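Local coordinates for T9SS C-terminal target domain-containing protein (Bacteroides cellulosilyticus, PDB 5JVK) that probably hydrolyses glycosidic bonds within carbohydrate chains, as a family 39 glycoside hydrolase of a gut symbiont, at residues P144-Y149 with T193-L198; A161-G166 with G212-E217; A205-E210 with T216-W221; S364-M369 with K430-G435. All blocks are in the same frame, centred on the assembly; numbering follows the deposited sequence.

Contact 1 (P144-Y149 with T193-L198); sequences PAKGKY and TEESRL. With SO4 (sulfate ion), chain E.
Lys146 and Glu195 join the loop 144-149 to the first turn of helix 194-211 by a single salt bridge, NZ of Lys146 lying 2.7 Å from OE2 of Glu195. The ammonium comes in at the syn lone pair of OE2, the side of the other carboxylate oxygen, and the two side chains cross at about a right angle. Lys146 leaves the backbone with CG anti to N (chi1 -170°) and runs straight until a bend at chi3 (-68°) swings CE and NZ onto the carboxylate; Glu195 reaches out on an extended chain. Lys146 projects from a type II turn, closed by Lys148 N to Ala145 O at 3.2 Å, with Gly147 at positive phi.

On the helix side, Thr193 is the N-cap. Its OG1 and Ser196 OG share a 2.6 Å hydrogen bond, and Ser196 OG also bonds Gly184 O. The amide of Glu194 gives a hydrogen bond of 3.0 Å from N to O4 of a sulfate, probably from the crystallisation liquor. The sulfate sits at the N-terminal end of the helix, where the dipole would probably favour an anion, whereas the surface bridge, one bond between two exposed side chains, probably adds only a modest, solvent-weakened tie.

Contact 2 (A161-G166 with G212-E217); sequences ASEKEG and GNRVTE
Arg214 reaches from the loop before strand 217-220 to Glu163 on the last turns of helix 153-164, and this pair makes up the contact. Gly212 opens the loop, leaving helix 194-211 with positive phi. Asn213 turns to the neighbouring loop, where its OD1 bonds Asn248 ND2 and its ND2 bonds Asp250 OD2.

Arg214 follows, gripping the carboxylate side-on with two nitrogens, one for each oxygen. NE donates to Glu163 OE1 at 3.1 Å with an N-H...O angle of 167°, and NH2 donates to Glu163 OE2 at the same 3.1 Å. Both oxygens are met on their syn sides and lie close to the guanidinium plane, while the carboxylate is twisted 22° from it. The bend at chi3 of Arg214 (74°) places NE so that its edge of the guanidinium faces the acid. Arg214 CG also lies 3.4 Å from Glu163 OE1.

Val215 is buried against Val159 of helix 153-164 and Ile171 of strand 168-174. Thr216 sends OG1 to Glu217 OE2 at 2.6 Å, from well above the carboxylate plane, while its backbone pairs with Thr252. Glu217 then begins the strand, its backbone bonded to Ile171.

The bidentate bridge ties one barrel helix to the loop that follows the next, at the end of the barrel where the strands begin; the helix-loop-strand layout is that of a (beta/alpha)8 barrel.

Contact 3 (A205-E210 with T216-W221); sequences AYAVKE and TEWELW
Val208 lays its CG2 methyl over one face of the Trp218 indole, 3.6 Å from the centroid of the five-membered ring and 12° off the ring normal, a CH-pi contact. The nearest ring atoms are on the pyrrole side, with Val208 CG2 3.6 Å from Trp218 CE2. With CG1 anti to the backbone N (chi1 172°), Val208 leaves CG2 anti to its carbonyl carbon and directed at the ring. The six-membered ring reaches Ala207: Ala207 CB touches Trp218 CH2 at 3.9 Å, and Ala207 O lies obliquely 3.8 Å from Trp218 CZ2.

In the next shell, Leu204 and Met211 of the same helix, Ile171 of strand 168-174 and Ile251 also touch the indole, whose NE1 makes a weak hydrogen bond to Val215 O, which may help to set the ring's rotation. Val208 in turn packs on Val244 of helix 229-247 and Ala207 on Met151, and, further out, backbone bonds of Trp218 to Thr252 and Ile254 fix the strand beside its neighbour.

Replacing Trp218 by alanine is likely to open a gap between helix and strand, leaving the Val208 methyl without its ring face and Val215 O without its weak donor.

Helix 194-211 leads through a short loop straight into strand 217-220, and the contact belongs to the helix-to-strand layer of the (beta/alpha)8 barrel. It is almost wholly apolar and has no hydrogen bond across it, so shape fit and dispersion over the indole help to pack the helix against the barrel wall.

Contact 4 (S364-M369 with K430-G435); sequences SRRHYM and KVLAFG
Arg366 and Arg365 meet Leu432 and Phe434 of strand 429-436 almost wholly by van der Waals packing, where the C-terminal end of barrel helix 350-366 lies on the six-stranded antiparallel sheet that follows the barrel. The Arg366 guanidinium has Leu432 CD2 over one face, 3.8 Å from Arg366 NE, and His367 CE1 over the other, 3.6 Å above the plane, both toward the rim. Arg366 gets there with CG anti to its N (chi1 -176°) and a chain stretched out to NE, crossing Leu432 at about a right angle.

Phe434 CE1 meets Arg365 CG at 3.7 Å, and the backbone N of Arg366 lies at the ring edge, 3.9 Å from Phe434 CE1. The first torsion of Arg365 (chi1 -169°) sets CG against the ring; later bends at chi2 and chi3 carry the guanidinium away, its plane 90° to the phenyl. Phe434 also meets the ring of Phe442, the planes about 10° apart.

Charges are settled outside the contact by salt bridges, Arg366 NH2 to Asp426, Arg365 NH2 to Asp105 and Lys430 NZ to Asp297. Hydrogen bonds add Thr423 OG1 for Arg366, and Lys416 O and Tyr418 O for Arg365.

A leucine in place of Arg366 would probably leave Asp426 without its charged mate and Leu432 CD2 and His367 CE1 without the flat group they cover.

Arg366 thus offers the strand a guanidinium face while Asp426 and Thr423 hold its polar end; Arg365 offers CB and CG, its charge held by Asp105 and backbone carbonyls.

In the fold
Contact 3 lies between contacts 1 and 2 on the (beta/alpha)8 barrel, its centre 15 Å from that of contact 1 and 13 Å from that of contact 2; contacts 1 and 2 do not touch. Contacts 1 and 3 both use helix 194-211 and meet through Tyr149 and Tyr206. Contact 3 ends on the strand that contact 2 leads into, sharing Thr216 and Glu217. Along the chain, the segments of contacts 1 and 2 alternate, and contact 3 opens after contact 1 closes. Contact 4 comes last, its centre 28 to 45 Å from the others. Contacts 1 to 3 link neighbouring elements of the barrel, and contact 4 links the barrel to the C-terminal beta sheet.

Contact 1 (P144-Y149 with T193-L198)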
loop_
_atom_site.group_PDB
_atom_site.type_symbol
_atom_site.label_atom_id
_atom_site.label_comp_id
_atom_site.label_asym_id
_atom_site.label_seq_id
_atom_site.Cartn_x
_atom_site.Cartn_y
_atom_site.Cartn_z
ATOM N N PRO A 144 -11.983 28.397 -3.099
ATOM C CA PRO A 144 -12.929 28.571 -4.216
ATOM C C PRO A 144 -12.924 29.983 -4.818
ATOM O O PRO A 144 -13.217 30.141 -6.005
ATOM C CB PRO A 144 -14.301 28.259 -3.588
ATOM C CG PRO A 144 -14.028 27.727 -2.223
ATOM C CD PRO A 144 -12.698 28.271 -1.815
ATOM N N ALA A 145 -12.623 30.985 -3.992
ATOM C CA ALA A 145 -12.394 32.357 -4.445
ATOM C C ALA A 145 -11.098 32.889 -3.840
ATOM O O ALA A 145 -10.612 32.366 -2.834
ATOM C CB ALA A 145 -13.565 33.244 -4.058
ATOM N N LYS A 146 -10.556 33.937 -4.456
ATOM C CA LYS A 146 -9.252 34.492 -4.080
ATOM C C LYS A 146 -9.246 34.981 -2.633
ATOM O O LYS A 146 -10.050 35.837 -2.262
ATOM C CB LYS A 146 -8.875 35.641 -5.023
ATOM C CG LYS A 146 -7.438 36.132 -4.892
ATOM C CD LYS A 146 -7.113 37.228 -5.900
ATOM C CE LYS A 146 -7.093 36.708 -7.333
ATOM N NZ LYS A 146 -6.502 37.680 -8.293
ATOM N N GLY A 147 -8.362 34.406 -1.818
ATOM C CA GLY A 147 -8.206 34.800 -0.415
ATOM C C GLY A 147 -9.202 34.220 0.583
ATOM O O GLY A 147 -9.018 34.388 1.789
ATOM N N LYS A 148 -10.245 33.541 0.099
ATOM C CA LYS A 148 -11.296 32.986 0.949
ATOM C C LYS A 148 -11.136 31.472 1.001
ATOM O O LYS A 148 -11.106 30.819 -0.044
ATOM C CB LYS A 148 -12.672 33.353 0.397
ATOM C CG LYS A 148 -12.909 34.856 0.307
ATOM C CD LYS A 148 -14.377 35.199 0.091
ATOM C CE LYS A 148 -15.168 35.158 1.392
ATOM N NZ LYS A 148 -16.625 35.375 1.170
ATOM N N TYR A 149 -11.044 30.923 2.211
ATOM C CA TYR A 149 -10.697 29.516 2.409
ATOM C C TYR A 149 -11.832 28.688 2.999
ATOM O O TYR A 149 -12.735 29.215 3.648
ATOM C CB TYR A 149 -9.470 29.402 3.311
ATOM C CG TYR A 149 -8.268 30.175 2.816
ATOM C CD1 TYR A 149 -7.603 31.081 3.646
ATOM C CD2 TYR A 149 -7.793 30.008 1.512
ATOM C CE1 TYR A 149 -6.499 31.791 3.192
ATOM C CE2 TYR A 149 -6.692 30.716 1.050
ATOM C CZ TYR A 149 -6.049 31.604 1.892
ATOM O OH TYR A 149 -4.959 32.303 1.431
ATOM N N THR A 193 3.434 32.382 -11.545
ATOM C CA THR A 193 3.421 33.823 -11.231
ATOM C C THR A 193 3.680 34.049 -9.745
ATOM O O THR A 193 3.399 33.176 -8.922
ATOM C CB THR A 193 2.087 34.510 -11.613
ATOM O OG1 THR A 193 1.051 34.141 -10.695
ATOM C CG2 THR A 193 1.669 34.149 -13.036
ATOM N N GLU A 194 4.198 35.230 -9.410
ATOM C CA GLU A 194 4.446 35.613 -8.013
ATOM C C GLU A 194 3.153 35.590 -7.188
ATOM O O GLU A 194 3.171 35.182 -6.027
ATOM C CB GLU A 194 5.094 37.004 -7.932
ATOM C CG GLU A 194 5.735 37.326 -6.583
ATOM C CD GLU A 194 6.002 38.810 -6.378
ATOM O OE1 GLU A 194 6.223 39.536 -7.372
ATOM O OE2 GLU A 194 5.994 39.254 -5.210
ATOM N N GLU A 195 2.048 36.018 -7.799
ATOM C CA GLU A 195 0.734 36.023 -7.147
ATOM C C GLU A 195 0.231 34.605 -6.861
ATOM O O GLU A 195 -0.221 34.320 -5.750
ATOM C CB GLU A 195 -0.300 36.764 -8.011
ATOM C CG GLU A 195 -1.582 37.144 -7.269
ATOM C CD GLU A 195 -2.788 37.352 -8.176
ATOM O OE1 GLU A 195 -2.641 37.390 -9.417
ATOM O OE2 GLU A 195 -3.907 37.483 -7.637
ATOM N N SER A 196 0.307 33.733 -7.869
ATOM C CA SER A 196 -0.222 32.365 -7.768
ATOM C C SER A 196 0.605 31.457 -6.855
ATOM O O SER A 196 0.049 30.573 -6.199
ATOM C CB SER A 196 -0.347 31.736 -9.157
ATOM O OG SER A 196 0.910 31.666 -9.803
ATOM N N ARG A 197 1.922 31.663 -6.829
ATOM C CA ARG A 197 2.792 30.987 -5.861
ATOM C C ARG A 197 2.425 31.347 -4.425
ATOM O O ARG A 197 2.391 30.477 -3.552
ATOM C CB ARG A 197 4.258 31.340 -6.097
ATOM C CG ARG A 197 4.846 30.742 -7.361
ATOM C CD ARG A 197 6.185 31.376 -7.687
ATOM N NE ARG A 197 6.579 31.135 -9.072
ATOM C CZ ARG A 197 7.619 31.705 -9.678
ATOM N NH1 ARG A 197 8.410 32.564 -9.033
ATOM N NH2 ARG A 197 7.877 31.411 -10.949
ATOM N N LEU A 198 2.163 32.633 -4.194
ATOM C CA LEU A 198 1.733 33.124 -2.884
ATOM C C LEU A 198 0.362 32.554 -2.508
ATOM O O LEU A 198 0.150 32.142 -1.367
ATOM C CB LEU A 198 1.684 34.658 -2.870
ATOM C CG LEU A 198 1.673 35.320 -1.486
ATOM C CD1 LEU A 198 3.077 35.352 -0.898
ATOM C CD2 LEU A 198 1.092 36.725 -1.556
HETATM S S SO4 E . 4.928 37.605 -12.242
HETATM O O1 SO4 E . 6.196 37.049 -11.715
HETATM O O2 SO4 E . 5.170 38.974 -12.748
HETATM O O3 SO4 E . 4.433 36.754 -13.348
HETATM O O4 SO4 E . 3.911 37.651 -11.167
#

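Contact 2 (A161-G166 with G212-E217)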
loop_
_atom_site.group_PDB
_atom_site.type_symbol
_atom_site.label_atom_id
_atom_site.label_comp_id
_atom_site.label_asym_id
_atom_site.label_seq_id
_atom_site.Cartn_x
_atom_site.Cartn_y
_atom_site.Cartn_z
ATOM N N ALA A 161 -11.770 9.284 10.303
ATOM C CA ALA A 161 -11.761 7.837 10.048
ATOM C C ALA A 161 -10.367 7.218 10.204
ATOM O O ALA A 161 -10.247 6.077 10.648
ATOM C CB ALA A 161 -12.319 7.533 8.666
ATOM N N SER A 162 -9.326 7.966 9.838
ATOM C CA SER A 162 -7.940 7.532 10.050
ATOM C C SER A 162 -7.588 7.445 11.538
ATOM O O SER A 162 -6.869 6.536 11.955
ATOM C CB SER A 162 -6.951 8.481 9.355
ATOM O OG SER A 162 -7.213 8.602 7.969
ATOM N N GLU A 163 -8.087 8.396 12.323
ATOM C CA GLU A 163 -7.802 8.454 13.763
ATOM C C GLU A 163 -8.475 7.338 14.568
ATOM O O GLU A 163 -7.906 6.867 15.553
ATOM C CB GLU A 163 -8.173 9.830 14.328
ATOM C CG GLU A 163 -7.207 10.920 13.881
ATOM C CD GLU A 163 -7.736 12.334 14.054
ATOM O OE1 GLU A 163 -6.901 13.246 14.239
ATOM O OE2 GLU A 163 -8.968 12.551 13.990
ATOM N N LYS A 164 -9.668 6.914 14.150
ATOM C CA LYS A 164 -10.351 5.787 14.798
ATOM C C LYS A 164 -9.608 4.465 14.616
ATOM O O LYS A 164 -9.626 3.626 15.514
ATOM C CB LYS A 164 -11.799 5.647 14.303
ATOM C CG LYS A 164 -12.703 6.785 14.755
ATOM C CD LYS A 164 -14.178 6.417 14.694
ATOM C CE LYS A 164 -15.039 7.522 15.291
ATOM N NZ LYS A 164 -16.471 7.120 15.401
ATOM N N GLU A 165 -8.955 4.290 13.464
ATOM C CA GLU A 165 -8.205 3.061 13.164
ATOM C C GLU A 165 -6.684 3.199 13.358
ATOM O O GLU A 165 -5.933 2.311 12.960
ATOM C CB GLU A 165 -8.537 2.582 11.741
ATOM C CG GLU A 165 -10.017 2.257 11.506
ATOM C CD GLU A 165 -10.492 0.964 12.161
ATOM O OE1 GLU A 165 -9.693 0.278 12.835
ATOM O OE2 GLU A 165 -11.685 0.625 11.998
ATOM N N GLY A 166 -6.242 4.291 13.987
ATOM C CA GLY A 166 -4.836 4.496 14.340
ATOM C C GLY A 166 -3.922 4.637 13.140
ATOM O O GLY A 166 -2.872 3.994 13.074
ATOM N N GLY A 212 -3.536 20.881 11.852
ATOM C CA GLY A 212 -2.512 20.879 12.887
ATOM C C GLY A 212 -1.676 19.619 12.783
ATOM O O GLY A 212 -1.224 19.262 11.689
ATOM N N ASN A 213 -1.491 18.940 13.916
ATOM C CA ASN A 213 -0.747 17.675 13.971
ATOM C C ASN A 213 -1.642 16.435 13.814
ATOM O O ASN A 213 -1.203 15.311 14.061
ATOM C CB ASN A 213 0.096 17.613 15.250
ATOM C CG ASN A 213 1.236 18.622 15.240
ATOM O OD1 ASN A 213 1.250 19.560 14.435
ATOM N ND2 ASN A 213 2.203 18.432 16.131
ATOM N N ARG A 214 -2.885 16.644 13.379
ATOM C CA ARG A 214 -3.724 15.560 12.870
ATOM C C ARG A 214 -3.193 15.054 11.517
ATOM O O ARG A 214 -3.426 13.900 11.150
ATOM C CB ARG A 214 -5.177 16.022 12.720
ATOM C CG ARG A 214 -5.834 16.486 14.016
ATOM C CD ARG A 214 -7.231 17.032 13.758
ATOM N NE ARG A 214 -8.197 15.967 13.484
ATOM C CZ ARG A 214 -9.418 16.144 12.976
ATOM N NH1 ARG A 214 -9.874 17.358 12.667
ATOM N NH2 ARG A 214 -10.201 15.087 12.773
ATOM N N VAL A 215 -2.505 15.937 10.785
ATOM C CA VAL A 215 -1.817 15.606 9.535
ATOM C C VAL A 215 -0.394 16.175 9.587
ATOM O O VAL A 215 -0.202 17.386 9.476
ATOM C CB VAL A 215 -2.573 16.187 8.318
ATOM C CG1 VAL A 215 -1.861 15.837 7.014
ATOM C CG2 VAL A 215 -4.016 15.688 8.296
ATOM N N THR A 216 0.593 15.295 9.758
ATOM C CA THR A 216 2.009 15.687 9.859
ATOM C C THR A 216 2.813 15.510 8.559
ATOM O O THR A 216 3.991 15.874 8.519
ATOM C CB THR A 216 2.714 14.910 10.993
ATOM O OG1 THR A 216 2.440 13.510 10.863
ATOM C CG2 THR A 216 2.223 15.385 12.350
ATOM N N GLU A 217 2.188 14.961 7.514
ATOM C CA GLU A 217 2.846 14.745 6.219
ATOM C C GLU A 217 2.042 15.399 5.097
ATOM O O GLU A 217 0.903 15.000 4.832
ATOM C CB GLU A 217 3.007 13.248 5.928
ATOM C CG GLU A 217 4.030 12.530 6.799
ATOM C CD GLU A 217 3.501 12.162 8.175
ATOM O OE1 GLU A 217 2.420 11.544 8.260
ATOM O OE2 GLU A 217 4.168 12.490 9.177
#

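Contact 3 (A205-E210 with T216-W221)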
loop_
_atom_site.group_PDB
_atom_site.type_symbol
_atom_site.label_atom_id
_atom_site.label_comp_id
_atom_site.label_asym_id
_atom_site.label_seq_id
_atom_site.Cartn_x
_atom_site.Cartn_y
_atom_site.Cartn_z
ATOM N N ALA A 205 -1.049 26.565 3.669
ATOM C CA ALA A 205 -0.820 27.033 5.042
ATOM C C ALA A 205 -2.108 27.091 5.865
ATOM O O ALA A 205 -2.088 26.794 7.059
ATOM C CB ALA A 205 -0.138 28.391 5.032
ATOM N N TYR A 206 -3.216 27.471 5.223
ATOM C CA TYR A 206 -4.545 27.404 5.846
ATOM C C TYR A 206 -4.914 25.971 6.221
ATOM O O TYR A 206 -5.363 25.715 7.344
ATOM C CB TYR A 206 -5.630 27.988 4.927
ATOM C CG TYR A 206 -7.034 27.581 5.322
ATOM C CD1 TYR A 206 -7.707 26.566 4.639
ATOM C CD2 TYR A 206 -7.675 28.185 6.404
ATOM C CE1 TYR A 206 -8.989 26.179 5.009
ATOM C CE2 TYR A 206 -8.956 27.805 6.782
ATOM C CZ TYR A 206 -9.609 26.805 6.081
ATOM O OH TYR A 206 -10.878 26.425 6.451
ATOM N N ALA A 207 -4.741 25.055 5.267
ATOM C CA ALA A 207 -5.052 23.635 5.472
ATOM C C ALA A 207 -4.216 23.001 6.586
ATOM O O ALA A 207 -4.729 22.201 7.370
ATOM C CB ALA A 207 -4.875 22.857 4.175
ATOM N N VAL A 208 -2.940 23.376 6.650
ATOM C CA VAL A 208 -2.013 22.868 7.669
ATOM C C VAL A 208 -2.386 23.382 9.067
ATOM O O VAL A 208 -2.374 22.611 10.030
ATOM C CB VAL A 208 -0.548 23.222 7.311
ATOM C CG1 VAL A 208 0.407 22.881 8.449
ATOM C CG2 VAL A 208 -0.125 22.499 6.034
ATOM N N LYS A 209 -2.710 24.673 9.162
ATOM C CA LYS A 209 -3.201 25.292 10.406
ATOM C C LYS A 209 -4.429 24.566 10.955
ATOM O O LYS A 209 -4.483 24.223 12.137
ATOM C CB LYS A 209 -3.578 26.764 10.171
ATOM C CG LYS A 209 -3.641 27.614 11.433
ATOM C CD LYS A 209 -4.417 28.902 11.185
ATOM C CE LYS A 209 -4.568 29.729 12.452
ATOM N NZ LYS A 209 -3.300 30.407 12.843
ATOM N N GLU A 210 -5.403 24.345 10.072
ATOM C CA GLU A 210 -6.698 23.762 10.423
ATOM C C GLU A 210 -6.550 22.360 11.003
ATOM O O GLU A 210 -7.105 22.058 12.060
ATOM C CB GLU A 210 -7.600 23.724 9.180
ATOM C CG GLU A 210 -9.040 23.266 9.411
ATOM C CD GLU A 210 -9.866 24.211 10.268
ATOM O OE1 GLU A 210 -9.460 25.380 10.468
ATOM O OE2 GLU A 210 -10.941 23.777 10.737
ATOM N N THR A 216 0.593 15.295 9.758
ATOM C CA THR A 216 2.009 15.687 9.859
ATOM C C THR A 216 2.813 15.510 8.559
ATOM O O THR A 216 3.991 15.874 8.519
ATOM C CB THR A 216 2.714 14.910 10.993
ATOM O OG1 THR A 216 2.440 13.510 10.863
ATOM C CG2 THR A 216 2.223 15.385 12.350
ATOM N N GLU A 217 2.188 14.961 7.514
ATOM C CA GLU A 217 2.846 14.745 6.219
ATOM C C GLU A 217 2.042 15.399 5.097
ATOM O O GLU A 217 0.903 15.000 4.832
ATOM C CB GLU A 217 3.007 13.248 5.928
ATOM C CG GLU A 217 4.030 12.530 6.799
ATOM C CD GLU A 217 3.501 12.162 8.175
ATOM O OE1 GLU A 217 2.420 11.544 8.260
ATOM O OE2 GLU A 217 4.168 12.490 9.177
ATOM N N TRP A 218 2.644 16.397 4.448
ATOM C CA TRP A 218 2.016 17.144 3.359
ATOM C C TRP A 218 2.902 17.086 2.122
ATOM O O TRP A 218 4.080 17.446 2.186
ATOM C CB TRP A 218 1.799 18.599 3.770
ATOM C CG TRP A 218 0.788 18.778 4.864
ATOM C CD1 TRP A 218 1.029 18.806 6.207
ATOM C CD2 TRP A 218 -0.625 18.963 4.705
ATOM N NE1 TRP A 218 -0.146 18.995 6.896
ATOM C CE2 TRP A 218 -1.178 19.097 5.999
ATOM C CE3 TRP A 218 -1.479 19.032 3.594
ATOM C CZ2 TRP A 218 -2.551 19.292 6.216
ATOM C CZ3 TRP A 218 -2.848 19.227 3.809
ATOM C CH2 TRP A 218 -3.367 19.355 5.112
ATOM N N GLU A 219 2.326 16.639 1.005
ATOM C CA GLU A 219 3.053 16.446 -0.250
ATOM C C GLU A 219 2.622 17.517 -1.242
ATOM O O GLU A 219 1.441 17.634 -1.553
ATOM C CB GLU A 219 2.772 15.046 -0.807
ATOM C CG GLU A 219 3.619 14.640 -2.007
ATOM C CD GLU A 219 3.313 13.234 -2.504
ATOM O OE1 GLU A 219 2.232 12.694 -2.182
ATOM O OE2 GLU A 219 4.153 12.660 -3.228
ATOM N N LEU A 220 3.579 18.301 -1.732
ATOM C CA LEU A 220 3.280 19.412 -2.635
ATOM C C LEU A 220 3.195 18.909 -4.080
ATOM O O LEU A 220 4.213 18.634 -4.716
ATOM C CB LEU A 220 4.320 20.533 -2.468
ATOM C CG LEU A 220 4.082 21.914 -3.106
ATOM C CD1 LEU A 220 4.128 21.869 -4.629
ATOM C CD2 LEU A 220 2.767 22.530 -2.635
ATOM N N TRP A 221 1.962 18.780 -4.569
ATOM C CA TRP A 221 1.634 18.469 -5.970
ATOM C C TRP A 221 1.847 16.992 -6.309
ATOM O O TRP A 221 2.816 16.380 -5.868
ATOM C CB TRP A 221 2.405 19.374 -6.955
ATOM C CG TRP A 221 1.555 19.895 -8.070
ATOM C CD1 TRP A 221 1.323 19.301 -9.273
ATOM C CD2 TRP A 221 0.809 21.116 -8.074
ATOM N NE1 TRP A 221 0.481 20.079 -10.034
ATOM C CE2 TRP A 221 0.152 21.201 -9.322
ATOM C CE3 TRP A 221 0.633 22.151 -7.143
ATOM C CZ2 TRP A 221 -0.672 22.278 -9.667
ATOM C CZ3 TRP A 221 -0.186 23.225 -7.485
ATOM C CH2 TRP A 221 -0.830 23.277 -8.738
#

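Contact 4 (S364-M369 with K430-G435)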
loop_
_atom_site.group_PDB
_atom_site.type_symbol
_atom_site.label_atom_id
_atom_site.label_comp_id
_atom_site.label_asym_id
_atom_site.label_seq_id
_atom_site.Cartn_x
_atom_site.Cartn_y
_atom_site.Cartn_z
ATOM N N SER A 364 11.725 -3.654 0.768
ATOM C CA SER A 364 11.796 -2.284 1.299
ATOM C C SER A 364 12.386 -2.253 2.715
ATOM O O SER A 364 13.282 -1.457 2.996
ATOM C CB SER A 364 10.420 -1.619 1.281
ATOM O OG SER A 364 10.445 -0.355 1.919
ATOM N N ARG A 365 11.895 -3.131 3.588
ATOM C CA ARG A 365 12.434 -3.266 4.944
ATOM C C ARG A 365 13.883 -3.771 4.940
ATOM O O ARG A 365 14.694 -3.335 5.760
ATOM C CB ARG A 365 11.548 -4.199 5.783
ATOM C CG ARG A 365 11.849 -4.226 7.281
ATOM C CD ARG A 365 11.438 -2.944 7.992
ATOM N NE ARG A 365 9.990 -2.732 7.968
ATOM C CZ ARG A 365 9.099 -3.355 8.744
ATOM N NH1 ARG A 365 9.472 -4.271 9.635
ATOM N NH2 ARG A 365 7.807 -3.063 8.621
ATOM N N ARG A 366 14.204 -4.687 4.024
ATOM C CA ARG A 366 15.577 -5.198 3.874
ATOM C C ARG A 366 16.573 -4.064 3.656
ATOM O O ARG A 366 17.575 -3.972 4.363
ATOM C CB ARG A 366 15.657 -6.182 2.708
ATOM C CG ARG A 366 17.010 -6.854 2.526
ATOM C CD ARG A 366 17.129 -7.436 1.135
ATOM N NE ARG A 366 18.429 -8.057 0.907
ATOM C CZ ARG A 366 18.894 -8.454 -0.281
ATOM N NH1 ARG A 366 18.182 -8.291 -1.398
ATOM N NH2 ARG A 366 20.097 -9.016 -0.351
ATOM N N HIS A 367 16.276 -3.210 2.679
ATOM C CA HIS A 367 17.092 -2.034 2.360
ATOM C C HIS A 367 16.456 -0.779 2.976
ATOM O O HIS A 367 16.278 0.230 2.290
ATOM C CB HIS A 367 17.197 -1.868 0.835
ATOM C CG HIS A 367 17.657 -3.096 0.113
ATOM N ND1 HIS A 367 18.985 -3.451 0.016
ATOM C CD2 HIS A 367 16.965 -4.042 -0.566
ATOM C CE1 HIS A 367 19.091 -4.569 -0.680
ATOM N NE2 HIS A 367 17.880 -4.947 -1.048
ATOM N N TYR A 368 16.134 -0.842 4.272
ATOM C CA TYR A 368 15.320 0.195 4.924
ATOM C C TYR A 368 15.866 1.604 4.714
ATOM O O TYR A 368 17.014 1.889 5.052
ATOM C CB TYR A 368 15.153 -0.053 6.430
ATOM C CG TYR A 368 14.178 0.921 7.065
ATOM C CD1 TYR A 368 12.809 0.814 6.823
ATOM C CD2 TYR A 368 14.624 1.971 7.876
ATOM C CE1 TYR A 368 11.909 1.712 7.381
ATOM C CE2 TYR A 368 13.730 2.874 8.441
ATOM C CZ TYR A 368 12.373 2.741 8.189
ATOM O OH TYR A 368 11.475 3.624 8.740
ATOM N N MET A 369 15.029 2.465 4.139
ATOM C CA MET A 369 15.351 3.887 3.972
ATOM C C MET A 369 14.132 4.815 4.027
ATOM O O MET A 369 14.231 5.900 4.595
ATOM C CB MET A 369 16.175 4.113 2.692
ATOM C CG MET A 369 15.441 3.886 1.380
ATOM S SD MET A 369 14.841 5.418 0.642
ATOM C CE MET A 369 13.793 4.793 -0.669
ATOM N N LYS A 430 15.675 -16.064 -2.882
ATOM C CA LYS A 430 15.949 -15.188 -1.741
ATOM C C LYS A 430 15.609 -15.912 -0.459
ATOM O O LYS A 430 14.548 -16.516 -0.365
ATOM C CB LYS A 430 15.093 -13.916 -1.808
ATOM C CG LYS A 430 15.804 -12.661 -2.285
ATOM C CD LYS A 430 15.870 -12.576 -3.794
ATOM C CE LYS A 430 16.182 -11.161 -4.242
ATOM N NZ LYS A 430 16.263 -11.085 -5.723
ATOM N N VAL A 431 16.511 -15.849 0.519
ATOM C CA VAL A 431 16.218 -16.243 1.900
ATOM C C VAL A 431 16.764 -15.138 2.803
ATOM O O VAL A 431 17.974 -14.919 2.853
ATOM C CB VAL A 431 16.834 -17.609 2.278
ATOM C CG1 VAL A 431 16.430 -18.003 3.698
ATOM C CG2 VAL A 431 16.390 -18.688 1.295
ATOM N N LEU A 432 15.864 -14.443 3.497
ATOM C CA LEU A 432 16.198 -13.237 4.253
ATOM C C LEU A 432 15.741 -13.391 5.695
ATOM O O LEU A 432 14.679 -13.953 5.943
ATOM C CB LEU A 432 15.499 -12.023 3.636
ATOM C CG LEU A 432 15.568 -11.833 2.120
ATOM C CD1 LEU A 432 14.630 -10.717 1.691
ATOM C CD2 LEU A 432 16.995 -11.543 1.684
ATOM N N ALA A 433 16.540 -12.880 6.632
ATOM C CA ALA A 433 16.228 -12.932 8.066
ATOM C C ALA A 433 15.890 -11.540 8.597
ATOM O O ALA A 433 16.570 -10.565 8.275
ATOM C CB ALA A 433 17.401 -13.512 8.836
ATOM N N PHE A 434 14.838 -11.460 9.403
ATOM C CA PHE A 434 14.440 -10.227 10.077
ATOM C C PHE A 434 14.345 -10.504 11.567
ATOM O O PHE A 434 14.279 -11.661 11.987
ATOM C CB PHE A 434 13.096 -9.734 9.547
ATOM C CG PHE A 434 13.140 -9.289 8.117
ATOM C CD1 PHE A 434 13.305 -7.948 7.797
ATOM C CD2 PHE A 434 13.027 -10.212 7.087
ATOM C CE1 PHE A 434 13.352 -7.533 6.473
ATOM C CE2 PHE A 434 13.072 -9.806 5.762
ATOM C CZ PHE A 434 13.232 -8.463 5.455
ATOM N N GLY A 435 14.338 -9.446 12.370
ATOM C CA GLY A 435 14.365 -9.617 13.812
ATOM C C GLY A 435 14.306 -8.365 14.653
ATOM O O GLY A 435 14.054 -7.270 14.155
#